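PDB 4R85: cytosine deaminase from Klebsiella pneumoniae, which catalyses the hydrolytic deamination of cytosine and 5-methylcytosine at an iron(II) site in an amidohydrolase fold. Local coordinates for residues V303-D308 and A328-C333. Residues are numbered along the deposited sequence; the frame is centred on the assembly and turned at random.
Sequences VCFAQD and AGLHIC. With FE2 (Fe (II) ion), chain H; 17E (5-methylcytosine), chain G.
Phe305 lays one face of its ring on the backbone of Gly329, and every contact between 303-308 and 328-333 runs through that one side chain. The contact is a CH-pi interaction: Gly329 CA sits 4.1 Å from the centroid of the Phe305 ring, 28° off the ring normal. The nearest ring atom is Phe305 CZ, 3.7 Å from Gly329 CA. With no side chain at Gly329, the ring can come down directly on the helix backbone. Phe305 CG lies anti to its own carbonyl carbon (chi1 -69°), which carries the ring out from the strand to the helix.

Cys333 approaches differently. Cys333 SG stands at the ring edge, near the plane, 4.3 Å from Phe305 CE1, a sulfur-aromatic contact. Leu330 adds an apolar contact, its CD2 4.5 Å from Phe305 CE2. Across the two segments there is no hydrogen bond; Ile325 and Leu326, one turn earlier on the helix, also touch the Phe305 side chain.

Polar work is done three residues on, at Asp308. Asp308 OD2 binds the iron at 2.3 Å, alongside His56, His58, His209 and His241, while Asp308 OD1 accepts a hydrogen bond of 2.7 Å from N4 of 5-methylcytosine, bent to 140° at the hydrogen. One carboxylate thus spans the metal and the exocyclic amino group of the bound 5-methylcytosine. This is the amidohydrolase TIM-barrel plan: a helix packs on the outer side of the last barrel strand, and the aspartate just past that strand's C-terminal end completes the metal site.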
loop_
_atom_site.group_PDB
_atom_site.type_symbol
_atom_site.label_atom_id
_atom_site.label_comp_id
_atom_site.label_asym_id
_atom_site.label_seq_id
_atom_site.Cartn_x
_atom_site.Cartn_y
_atom_site.Cartn_z
ATOM N N VAL A 303 7.351 11.038 -15.390
ATOM C CA VAL A 303 6.347 11.024 -14.317
ATOM C C VAL A 303 6.967 10.379 -13.071
ATOM O O VAL A 303 7.865 9.542 -13.177
ATOM C CB VAL A 303 5.044 10.290 -14.771
ATOM C CG1 VAL A 303 5.339 8.841 -15.154
ATOM C CG2 VAL A 303 3.940 10.360 -13.705
ATOM N N CYS A 304 6.531 10.797 -11.890
ATOM C CA CYS A 304 7.056 10.205 -10.667
ATOM C C CYS A 304 6.011 10.202 -9.553
ATOM O O CYS A 304 4.929 10.752 -9.728
ATOM C CB CYS A 304 8.327 10.934 -10.235
ATOM S SG CYS A 304 8.047 12.668 -9.840
ATOM N N PHE A 305 6.331 9.565 -8.426
ATOM C CA PHE A 305 5.386 9.429 -7.309
ATOM C C PHE A 305 5.809 10.249 -6.098
ATOM O O PHE A 305 7.002 10.442 -5.854
ATOM C CB PHE A 305 5.268 7.971 -6.871
ATOM C CG PHE A 305 4.585 7.079 -7.862
ATOM C CD1 PHE A 305 3.327 7.402 -8.353
ATOM C CD2 PHE A 305 5.198 5.906 -8.302
ATOM C CE1 PHE A 305 2.685 6.577 -9.269
ATOM C CE2 PHE A 305 4.560 5.068 -9.216
ATOM C CZ PHE A 305 3.304 5.409 -9.703
ATOM N N ALA A 306 4.827 10.705 -5.320
ATOM C CA ALA A 306 5.114 11.518 -4.151
ATOM C C ALA A 306 4.129 11.229 -3.023
ATOM O O ALA A 306 3.032 10.732 -3.257
ATOM C CB ALA A 306 5.062 12.993 -4.515
ATOM N N GLN A 307 4.530 11.555 -1.800
ATOM C CA GLN A 307 3.681 11.328 -0.630
ATOM C C GLN A 307 2.558 12.352 -0.451
ATOM O O GLN A 307 1.479 11.988 -0.003
ATOM C CB GLN A 307 4.533 11.240 0.646
ATOM C CG GLN A 307 5.468 10.030 0.636
ATOM C CD GLN A 307 6.461 10.025 1.772
ATOM O OE1 GLN A 307 6.113 9.722 2.911
ATOM N NE2 GLN A 307 7.708 10.348 1.468
ATOM N N ASP A 308 2.829 13.614 -0.783
ATOM C CA ASP A 308 1.853 14.710 -0.655
ATOM C C ASP A 308 1.630 15.143 0.802
ATOM O O ASP A 308 1.940 16.276 1.185
ATOM C CB ASP A 308 0.509 14.337 -1.321
ATOM C CG ASP A 308 -0.341 15.541 -1.630
ATOM O OD1 ASP A 308 -1.588 15.446 -1.627
ATOM O OD2 ASP A 308 0.246 16.596 -1.883
ATOM N N ALA A 328 1.899 1.447 -3.728
ATOM C CA ALA A 328 0.532 1.882 -3.993
ATOM C C ALA A 328 0.353 2.286 -5.449
ATOM O O ALA A 328 -0.611 1.892 -6.102
ATOM C CB ALA A 328 0.175 3.056 -3.083
ATOM N N GLY A 329 1.293 3.082 -5.941
ATOM C CA GLY A 329 1.237 3.586 -7.297
ATOM C C GLY A 329 1.268 2.473 -8.316
ATOM O O GLY A 329 0.481 2.470 -9.256
ATOM N N LEU A 330 2.173 1.517 -8.133
ATOM C CA LEU A 330 2.271 0.404 -9.074
ATOM C C LEU A 330 0.981 -0.418 -9.146
ATOM O O LEU A 330 0.606 -0.905 -10.224
ATOM C CB LEU A 330 3.461 -0.495 -8.728
ATOM C CG LEU A 330 4.848 0.151 -8.763
ATOM C CD1 LEU A 330 5.900 -0.885 -8.385
ATOM C CD2 LEU A 330 5.154 0.728 -10.139
ATOM N N HIS A 331 0.312 -0.587 -8.006
ATOM C CA HIS A 331 -0.955 -1.324 -7.968
ATOM C C HIS A 331 -2.084 -0.539 -8.640
ATOM O O HIS A 331 -2.769 -1.047 -9.527
ATOM C CB HIS A 331 -1.380 -1.629 -6.521
ATOM C CG HIS A 331 -0.606 -2.731 -5.867
ATOM N ND1 HIS A 331 0.704 -2.582 -5.454
ATOM C CD2 HIS A 331 -0.968 -3.990 -5.526
ATOM C CE1 HIS A 331 1.119 -3.712 -4.906
ATOM N NE2 HIS A 331 0.125 -4.582 -4.938
ATOM N N ILE A 332 -2.282 0.702 -8.204
ATOM C CA ILE A 332 -3.417 1.506 -8.674
ATOM C C ILE A 332 -3.312 1.853 -10.164
ATOM O O ILE A 332 -4.323 1.955 -10.864
ATOM C CB ILE A 332 -3.579 2.800 -7.833
ATOM C CG1 ILE A 332 -3.694 2.441 -6.348
ATOM C CG2 ILE A 332 -4.837 3.554 -8.253
ATOM C CD1 ILE A 332 -3.699 3.648 -5.387
ATOM N N CYS A 333 -2.081 2.018 -10.642
ATOM C CA CYS A 333 -1.824 2.432 -12.021
ATOM C C CYS A 333 -1.620 1.251 -12.969
ATOM O O CYS A 333 -1.312 1.447 -14.146
ATOM C CB CYS A 333 -0.604 3.357 -12.076
ATOM S SG CYS A 333 -0.839 4.876 -11.091
HETATM FE FE FE2 H . -0.332 18.493 -3.082
HETATM N N1 17E G . -4.047 21.160 -0.763
HETATM C C2 17E G . -4.476 20.767 -1.963
HETATM O O2 17E G . -5.127 21.663 -2.772
HETATM N N3 17E G . -4.283 19.520 -2.402
HETATM C C4 17E G . -3.651 18.618 -1.632
HETATM N N4 17E G . -3.452 17.288 -2.111
HETATM C C5 17E G . -3.182 18.984 -0.368
HETATM C C6 17E G . -3.401 20.295 0.045
HETATM C CM5 17E G . -2.473 17.995 0.500
#